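Local coordinates for putative lipoprotein (Bacteroides thetaiotaomicron, PDB 4Q1Z), which is of unknown function but is probably a membrane-anchored two-domain lipoprotein of the DUF4876 family, at residues G155-K160 / E317-A322; F149-P154 / Y257-F262. All coordinates share one frame; numbering follows the deposited sequence.

Interaction 1 (G155-K160 / E317-A322)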
loop_
_atom_site.group_PDB
_atom_site.type_symbol
_atom_site.label_atom_id
_atom_site.label_comp_id
_atom_site.label_asym_id
_atom_site.label_seq_id
_atom_site.Cartn_x
_atom_site.Cartn_y
_atom_site.Cartn_z
ATOM N N GLY A 155 3.048 -19.350 8.720
ATOM C CA GLY A 155 2.795 -19.213 7.283
ATOM C C GLY A 155 1.328 -19.328 6.928
ATOM O O GLY A 155 0.772 -18.422 6.312
ATOM N N THR A 156 0.675 -20.421 7.384
ATOM C CA THR A 156 -0.776 -20.638 7.285
ATOM C C THR A 156 -1.397 -20.312 8.629
ATOM O O THR A 156 -0.854 -20.690 9.657
ATOM C CB THR A 156 -1.109 -22.075 6.858
ATOM O OG1 THR A 156 -0.266 -22.453 5.762
ATOM C CG2 THR A 156 -2.600 -22.248 6.488
ATOM N N ALA A 157 -2.526 -19.621 8.629
ATOM C CA ALA A 157 -3.233 -19.238 9.854
ATOM C C ALA A 157 -3.580 -20.471 10.711
ATOM O O ALA A 157 -3.985 -21.518 10.192
ATOM C CB ALA A 157 -4.492 -18.455 9.517
ATOM N N THR A 158 -3.369 -20.336 12.023
ATOM C CA THR A 158 -3.616 -21.389 12.992
ATOM C C THR A 158 -3.933 -20.796 14.357
ATOM O O THR A 158 -3.505 -19.681 14.677
ATOM C CB THR A 158 -2.437 -22.374 13.072
ATOM O OG1 THR A 158 -2.755 -23.349 14.059
ATOM C CG2 THR A 158 -1.123 -21.711 13.419
ATOM N N THR A 159 -4.696 -21.558 15.148
ATOM C CA THR A 159 -5.095 -21.221 16.512
ATOM C C THR A 159 -3.942 -21.579 17.461
ATOM O O THR A 159 -3.895 -21.053 18.568
ATOM C CB THR A 159 -6.426 -21.925 16.867
ATOM O OG1 THR A 159 -6.373 -23.325 16.509
ATOM C CG2 THR A 159 -7.626 -21.248 16.202
ATOM N N LYS A 160 -3.011 -22.471 17.014
ATOM C CA LYS A 160 -1.784 -22.879 17.711
ATOM C C LYS A 160 -0.912 -21.625 17.866
ATOM O O LYS A 160 -0.514 -21.011 16.873
ATOM C CB LYS A 160 -1.077 -23.990 16.918
ATOM C CG LYS A 160 -1.112 -25.346 17.583
ATOM C CD LYS A 160 -2.442 -26.080 17.400
ATOM C CE LYS A 160 -2.549 -27.260 18.339
ATOM N NZ LYS A 160 -1.622 -28.368 17.971
ATOM N N GLU A 317 -13.840 -17.042 6.747
ATOM C CA GLU A 317 -14.339 -16.166 7.812
ATOM C C GLU A 317 -14.253 -16.780 9.241
ATOM O O GLU A 317 -14.483 -16.053 10.219
ATOM C CB GLU A 317 -15.776 -15.700 7.521
ATOM C CG GLU A 317 -16.746 -16.786 7.070
ATOM C CD GLU A 317 -16.779 -17.062 5.578
ATOM O OE1 GLU A 317 -15.911 -17.831 5.101
ATOM O OE2 GLU A 317 -17.685 -16.532 4.890
ATOM N N SER A 318 -13.862 -18.074 9.362
ATOM C CA SER A 318 -13.757 -18.778 10.645
ATOM C C SER A 318 -12.422 -18.581 11.341
ATOM O O SER A 318 -12.294 -18.939 12.513
ATOM C CB SER A 318 -13.983 -20.273 10.447
ATOM O OG SER A 318 -12.772 -20.971 10.175
ATOM N N LYS A 319 -11.425 -18.050 10.633
ATOM C CA LYS A 319 -10.075 -17.924 11.165
ATOM C C LYS A 319 -9.788 -16.540 11.795
ATOM O O LYS A 319 -8.697 -15.997 11.599
ATOM C CB LYS A 319 -9.068 -18.236 10.032
ATOM C CG LYS A 319 -9.238 -19.609 9.375
ATOM C CD LYS A 319 -8.289 -20.660 9.942
ATOM C CE LYS A 319 -8.986 -21.993 10.081
ATOM N NZ LYS A 319 -8.096 -23.029 10.661
HETATM N N MSE A 320 -10.716 -15.978 12.584
HETATM C CA MSE A 320 -10.444 -14.646 13.179
HETATM C C MSE A 320 -9.611 -14.755 14.468
HETATM O O MSE A 320 -8.973 -13.774 14.871
HETATM C CB MSE A 320 -11.708 -13.785 13.434
HETATM C CG MSE A 320 -12.985 -14.298 12.806
HETATM SE SE MSE A 320 -13.669 -15.724 13.910
HETATM C CE MSE A 320 -13.547 -14.864 15.777
ATOM N N ASN A 321 -9.608 -15.952 15.089
ATOM C CA ASN A 321 -8.886 -16.307 16.313
ATOM C C ASN A 321 -7.520 -16.975 15.962
ATOM O O ASN A 321 -6.832 -17.529 16.832
ATOM C CB ASN A 321 -9.780 -17.242 17.165
ATOM C CG ASN A 321 -10.346 -18.455 16.430
ATOM O OD1 ASN A 321 -10.355 -18.551 15.184
ATOM N ND2 ASN A 321 -10.865 -19.407 17.197
ATOM N N ALA A 322 -7.128 -16.878 14.684
ATOM C CA ALA A 322 -5.911 -17.443 14.140
ATOM C C ALA A 322 -5.017 -16.353 13.458
ATOM O O ALA A 322 -4.251 -16.655 12.534
ATOM C CB ALA A 322 -6.286 -18.528 13.146
HETATM O O HOH W 1 -1.689 -17.876 12.979
#
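Lys319 meets Ala157 through its aliphatic chain: CB sets out toward the 155-160 loop, and CD comes within 4.4 Å of Ala157 CB. Val314 touches both side chains and so joins this apolar patch. Farther along, the backbone of Asn321 supplies the next contact, its carbonyl O lying 3.9 Å from Thr159 CG2. With OG1 lodged between the backbone N and the carbonyl carbon (chi1 48°), that methyl stands anti to the carbonyl carbon and beside the backbone N, and the Thr159 and Asn321 side chains run side by side in the same direction. Ala322 is the residue on which the two loops converge. Its CB packs against Ala157 CB at 4.0 Å, while Ala322 CA approaches Thr158 O at 3.3 Å in a bent CA-H...O contact, 124° at the hydrogen. A water also accepts from Thr158 N at 3.1 Å and donates to Ala322 O at 2.9 Å, bridging the two main chains. Thr158 turns its own side chain away from Ala322; with OG1 opposite the backbone N it reaches forward to accept from Lys160 N at 3.1 Å, an ST turn within the loop. No direct hydrogen bond joins 155-160 to 317-322. This contact between the loops that follow strands 148-152 and 307-312 of the 11-stranded sheet therefore rests on small aliphatic surfaces, a CA-H...O approach and a water that stands in for a direct backbone bond.

Interaction 2 (F149-P154 / Y257-F262)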
loop_
_atom_site.group_PDB
_atom_site.type_symbol
_atom_site.label_atom_id
_atom_site.label_comp_id
_atom_site.label_asym_id
_atom_site.label_seq_id
_atom_site.Cartn_x
_atom_site.Cartn_y
_atom_site.Cartn_z
ATOM N N PHE A 149 9.822 -6.269 2.184
ATOM C CA PHE A 149 8.643 -7.098 1.996
ATOM C C PHE A 149 8.839 -8.354 2.787
ATOM O O PHE A 149 9.862 -9.011 2.608
ATOM C CB PHE A 149 8.428 -7.442 0.497
ATOM C CG PHE A 149 7.212 -8.298 0.233
ATOM C CD1 PHE A 149 7.206 -9.659 0.563
ATOM C CD2 PHE A 149 6.078 -7.755 -0.365
ATOM C CE1 PHE A 149 6.060 -10.438 0.389
ATOM C CE2 PHE A 149 4.945 -8.550 -0.597
ATOM C CZ PHE A 149 4.943 -9.885 -0.211
ATOM N N ALA A 150 7.840 -8.735 3.596
ATOM C CA ALA A 150 7.868 -9.970 4.360
ATOM C C ALA A 150 6.481 -10.629 4.470
ATOM O O ALA A 150 5.443 -9.955 4.410
ATOM C CB ALA A 150 8.419 -9.705 5.768
ATOM N N ASN A 151 6.490 -11.963 4.642
ATOM C CA ASN A 151 5.322 -12.762 4.998
ATOM C C ASN A 151 5.560 -13.176 6.451
ATOM O O ASN A 151 6.709 -13.371 6.857
ATOM C CB ASN A 151 5.058 -13.950 4.051
ATOM C CG ASN A 151 6.019 -15.100 4.166
ATOM O OD1 ASN A 151 7.158 -15.010 3.743
ATOM N ND2 ASN A 151 5.574 -16.213 4.726
ATOM N N LEU A 152 4.521 -13.201 7.255
ATOM C CA LEU A 152 4.710 -13.506 8.670
ATOM C C LEU A 152 4.435 -14.961 8.961
ATOM O O LEU A 152 3.768 -15.631 8.180
ATOM C CB LEU A 152 3.823 -12.610 9.599
ATOM C CG LEU A 152 3.687 -11.100 9.323
ATOM C CD1 LEU A 152 2.825 -10.487 10.350
ATOM C CD2 LEU A 152 5.035 -10.377 9.341
ATOM N N THR A 153 4.915 -15.421 10.124
ATOM C CA THR A 153 4.689 -16.755 10.661
ATOM C C THR A 153 3.548 -16.719 11.728
ATOM O O THR A 153 3.425 -15.709 12.440
ATOM C CB THR A 153 5.989 -17.322 11.258
ATOM O OG1 THR A 153 5.825 -18.732 11.489
ATOM C CG2 THR A 153 6.403 -16.636 12.545
ATOM N N PRO A 154 2.753 -17.810 11.920
ATOM C CA PRO A 154 2.699 -19.079 11.144
ATOM C C PRO A 154 2.297 -18.808 9.697
ATOM O O PRO A 154 1.349 -18.055 9.504
ATOM C CB PRO A 154 1.617 -19.895 11.892
ATOM C CG PRO A 154 1.544 -19.269 13.259
ATOM C CD PRO A 154 1.737 -17.817 12.991
ATOM N N TYR A 257 9.004 -18.784 -4.050
ATOM C CA TYR A 257 8.528 -18.041 -2.918
ATOM C C TYR A 257 7.035 -18.204 -2.969
ATOM O O TYR A 257 6.303 -17.398 -3.561
ATOM C CB TYR A 257 9.017 -16.576 -2.948
ATOM C CG TYR A 257 8.536 -15.768 -1.756
ATOM C CD1 TYR A 257 8.638 -16.272 -0.457
ATOM C CD2 TYR A 257 7.969 -14.508 -1.926
ATOM C CE1 TYR A 257 8.159 -15.555 0.636
ATOM C CE2 TYR A 257 7.521 -13.766 -0.837
ATOM C CZ TYR A 257 7.614 -14.298 0.443
ATOM O OH TYR A 257 7.172 -13.588 1.522
ATOM N N LEU A 258 6.581 -19.328 -2.410
ATOM C CA LEU A 258 5.163 -19.632 -2.376
ATOM C C LEU A 258 4.635 -19.300 -1.003
ATOM O O LEU A 258 4.926 -20.013 -0.045
ATOM C CB LEU A 258 4.881 -21.108 -2.771
ATOM C CG LEU A 258 3.437 -21.609 -2.629
ATOM C CD1 LEU A 258 2.498 -20.954 -3.632
ATOM C CD2 LEU A 258 3.374 -23.086 -2.728
ATOM N N THR A 259 3.866 -18.210 -0.899
ATOM C CA THR A 259 3.172 -17.848 0.335
ATOM C C THR A 259 1.903 -18.777 0.415
ATOM O O THR A 259 1.516 -19.375 -0.582
ATOM C CB THR A 259 2.923 -16.324 0.416
ATOM O OG1 THR A 259 2.029 -15.870 -0.601
ATOM C CG2 THR A 259 4.212 -15.523 0.364
ATOM N N SER A 260 1.323 -18.964 1.606
ATOM C CA SER A 260 0.155 -19.835 1.829
ATOM C C SER A 260 -0.987 -19.589 0.819
ATOM O O SER A 260 -1.480 -18.458 0.699
ATOM C CB SER A 260 -0.371 -19.652 3.250
ATOM O OG SER A 260 -1.129 -20.771 3.669
ATOM N N VAL A 261 -1.397 -20.659 0.096
ATOM C CA VAL A 261 -2.520 -20.625 -0.856
ATOM C C VAL A 261 -3.850 -20.496 -0.028
ATOM O O VAL A 261 -4.909 -20.196 -0.587
ATOM C CB VAL A 261 -2.522 -21.812 -1.873
ATOM C CG1 VAL A 261 -1.251 -21.818 -2.734
ATOM C CG2 VAL A 261 -2.719 -23.163 -1.184
ATOM N N PHE A 262 -3.763 -20.648 1.318
ATOM C CA PHE A 262 -4.879 -20.427 2.239
ATOM C C PHE A 262 -4.945 -18.986 2.736
ATOM O O PHE A 262 -5.778 -18.687 3.563
ATOM C CB PHE A 262 -4.738 -21.318 3.468
ATOM C CG PHE A 262 -4.915 -22.787 3.234
ATOM C CD1 PHE A 262 -6.179 -23.328 3.026
ATOM C CD2 PHE A 262 -3.822 -23.645 3.264
ATOM C CE1 PHE A 262 -6.347 -24.704 2.823
ATOM C CE2 PHE A 262 -3.987 -25.024 3.078
ATOM C CZ PHE A 262 -5.250 -25.545 2.862
#
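Tyr257 reaches out of a loop to place its hydroxyl between Phe149 and Asn151, two residues of strand 148-152, an inner strand of the large mixed beta sheet flanked by 177-180 and 265-269. The polar link is a hydrogen bond donated by Tyr257 OH to Asn151 OD1, 2.6 Å long. The donor arrives well off the C=O line, at an angle of 110°, and 34° out of the carbonyl plane; the amide and the phenol ring are turned 60° against each other. Asn151 ND2 also has a weak bond to Glu176, so both ends of this buried amide have partners. Aromatic packing comes next. Phe149, its ring opposite the backbone N, presents CE1 to the edge of the tyrosine, 3.8 Å from Tyr257 CE2, and Phe225 meets both rings, which makes the pair part of a buried aromatic cluster. The remaining contact is apolar: Thr259 directs its methyl at the strand, while its hydroxyl OG1 is hydrogen-bonded to Tyr132, which leaves Thr259 CG2 to pack 4.1 Å from Asn151 CB.

Overall arrangement
From the N terminus, the chain passes along strand 148-152, turns through a cis peptide before Pro154 and runs straight into 155-160, so the first segments of both contacts are contiguous. Interaction 2 closes the earlier loop, bringing 257-262 back to the strand after 102 residues; interaction 1 closes later, when 317-322 returns to 155-160. The two closures cross rather than nest. Their centres are 13 Å apart, and they touch where Thr156 OG1 and Ser260 OG, 2.8 Å apart, probably share a hydrogen bond. Arg324 also bonds to both Pro154 O and Gly155 O. The two contacts tie an inner sheet strand and its following loop to the connections preceding strands 265-269 and 344-347.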